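Local coordinates for flagellar motor switch protein FliG (Thermotoga maritima, PDB 3AJC), which probably forms part of the switch complex at the base of the flagellar basal body, where chemotaxis proteins and motor components meet to set the direction of rotation, at residues V55-A60 and P119-E124. Numbering follows the deposited sequence.
Sequences VLKRIA and PELADE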
loop_
_atom_site.group_PDB
_atom_site.type_symbol
_atom_site.label_atom_id
_atom_site.label_comp_id
_atom_site.label_asym_id
_atom_site.label_seq_id
_atom_site.Cartn_x
_atom_site.Cartn_y
_atom_site.Cartn_z
ATOM N N VAL A 55 -14.319 -10.284 3.317
ATOM C CA VAL A 55 -14.107 -9.690 1.996
ATOM C C VAL A 55 -12.687 -9.160 1.850
ATOM O O VAL A 55 -12.070 -9.298 0.792
ATOM C CB VAL A 55 -15.096 -8.534 1.732
ATOM C CG1 VAL A 55 -14.595 -7.666 0.583
ATOM C CG2 VAL A 55 -16.486 -9.101 1.417
ATOM N N LEU A 56 -12.166 -8.557 2.914
ATOM C CA LEU A 56 -10.817 -8.003 2.862
ATOM C C LEU A 56 -9.804 -9.150 2.723
ATOM O O LEU A 56 -8.827 -9.046 1.970
ATOM C CB LEU A 56 -10.534 -7.164 4.121
ATOM C CG LEU A 56 -9.257 -6.308 4.126
ATOM C CD1 LEU A 56 -8.007 -7.165 4.329
ATOM C CD2 LEU A 56 -9.169 -5.542 2.815
ATOM N N LYS A 57 -10.051 -10.246 3.440
ATOM C CA LYS A 57 -9.163 -11.407 3.379
ATOM C C LYS A 57 -9.158 -12.023 1.969
ATOM O O LYS A 57 -8.096 -12.368 1.442
ATOM C CB LYS A 57 -9.586 -12.454 4.409
ATOM C CG LYS A 57 -8.608 -13.615 4.549
ATOM C CD LYS A 57 -9.074 -14.616 5.597
ATOM C CE LYS A 57 -10.284 -15.402 5.109
ATOM N NZ LYS A 57 -10.757 -16.399 6.123
ATOM N N ARG A 58 -10.337 -12.150 1.361
ATOM C CA ARG A 58 -10.452 -12.708 0.018
ATOM C C ARG A 58 -9.756 -11.823 -1.009
ATOM O O ARG A 58 -9.261 -12.308 -2.030
ATOM C CB ARG A 58 -11.920 -12.880 -0.365
ATOM C CG ARG A 58 -12.567 -14.100 0.251
ATOM C CD ARG A 58 -14.065 -14.109 0.023
ATOM N NE ARG A 58 -14.692 -15.268 0.650
ATOM C CZ ARG A 58 -14.581 -16.512 0.198
ATOM N NH1 ARG A 58 -13.872 -16.766 -0.893
ATOM N NH2 ARG A 58 -15.169 -17.509 0.847
ATOM N N ILE A 59 -9.725 -10.519 -0.749
ATOM C CA ILE A 59 -9.062 -9.602 -1.664
ATOM C C ILE A 59 -7.561 -9.840 -1.537
ATOM O O ILE A 59 -6.819 -9.836 -2.532
ATOM C CB ILE A 59 -9.380 -8.125 -1.319
ATOM C CG1 ILE A 59 -10.850 -7.821 -1.647
ATOM C CG2 ILE A 59 -8.446 -7.193 -2.090
ATOM C CD1 ILE A 59 -11.302 -6.410 -1.293
ATOM N N ALA A 60 -7.125 -10.062 -0.301
ATOM C CA ALA A 60 -5.722 -10.298 -0.004
ATOM C C ALA A 60 -5.240 -11.616 -0.610
ATOM O O ALA A 60 -4.104 -11.711 -1.071
ATOM C CB ALA A 60 -5.509 -10.307 1.501
ATOM N N PRO A 119 -2.883 -14.629 11.493
ATOM C CA PRO A 119 -1.728 -13.854 11.961
ATOM C C PRO A 119 -0.645 -13.514 10.938
ATOM O O PRO A 119 -0.118 -12.404 10.946
ATOM C CB PRO A 119 -1.198 -14.686 13.133
ATOM C CG PRO A 119 -1.673 -16.070 12.828
ATOM C CD PRO A 119 -3.067 -15.832 12.321
ATOM N N GLU A 120 -0.322 -14.452 10.055
ATOM C CA GLU A 120 0.713 -14.220 9.052
ATOM C C GLU A 120 0.254 -13.243 7.985
ATOM O O GLU A 120 0.946 -12.266 7.685
ATOM C CB GLU A 120 1.119 -15.533 8.376
ATOM C CG GLU A 120 2.613 -15.834 8.444
ATOM C CD GLU A 120 3.472 -14.749 7.820
ATOM O OE1 GLU A 120 3.344 -14.510 6.599
ATOM O OE2 GLU A 120 4.278 -14.137 8.553
ATOM N N LEU A 121 -0.907 -13.521 7.405
ATOM C CA LEU A 121 -1.465 -12.671 6.366
ATOM C C LEU A 121 -1.620 -11.253 6.910
ATOM O O LEU A 121 -1.398 -10.267 6.200
ATOM C CB LEU A 121 -2.822 -13.220 5.918
ATOM C CG LEU A 121 -3.609 -12.372 4.912
ATOM C CD1 LEU A 121 -2.792 -12.180 3.652
ATOM C CD2 LEU A 121 -4.935 -13.033 4.598
ATOM N N ALA A 122 -2.003 -11.162 8.178
ATOM C CA ALA A 122 -2.185 -9.872 8.812
ATOM C C ALA A 122 -0.855 -9.131 8.783
ATOM O O ALA A 122 -0.801 -7.941 8.471
ATOM C CB ALA A 122 -2.665 -10.053 10.251
ATOM N N ASP A 123 0.219 -9.853 9.088
ATOM C CA ASP A 123 1.551 -9.271 9.117
ATOM C C ASP A 123 2.009 -8.846 7.728
ATOM O O ASP A 123 2.705 -7.846 7.578
ATOM C CB ASP A 123 2.545 -10.261 9.739
ATOM C CG ASP A 123 3.826 -9.587 10.210
ATOM O OD1 ASP A 123 4.807 -9.529 9.430
ATOM O OD2 ASP A 123 3.846 -9.101 11.361
ATOM N N GLU A 124 1.620 -9.601 6.709
ATOM C CA GLU A 124 1.990 -9.248 5.349
ATOM C C GLU A 124 1.298 -7.939 4.962
ATOM O O GLU A 124 1.907 -7.056 4.353
ATOM C CB GLU A 124 1.586 -10.365 4.376
ATOM C CG GLU A 124 2.607 -11.494 4.266
ATOM C CD GLU A 124 2.053 -12.752 3.605
ATOM O OE1 GLU A 124 1.470 -12.662 2.497
ATOM O OE2 GLU A 124 2.214 -13.843 4.195
#
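L121, near the start of helix 119-128, reaches across to the last turn of helix 49-60 and rests its two methyl groups on A60 and K57. CD1 of L121 lies 3.9 Å from CB of A60. CD2 of L121 sits 3.7 Å from CG of K57. The branched end of leucine suits this place because one side chain can serve two residues spaced a single turn apart. Its CG is anti to the backbone N (chi1 175°), carrying the fork toward the other helix. A60 offers a small methyl that points at L121, and the leucine supplies the longer reach between CA atoms 8.0 Å apart. In this middle and C-terminal fragment of FliG, helix 49-60 of the middle region thus packs on a helix of the first, armadillo-like part of the C-terminal region; I92 and L61 also touch L121. R58, an EHPQR-motif residue important for FliM interaction, has its CB directed away from this contact and hydrogen-bonds through NH1 to Q26 of that motif. K57 contributes the aliphatic base of its chain, crossing the leucine at about a right angle. Beyond CG the lysine bends at chi3 (71°) and leads its amino group away from L121 to a salt bridge with E54, one turn earlier on the same helix.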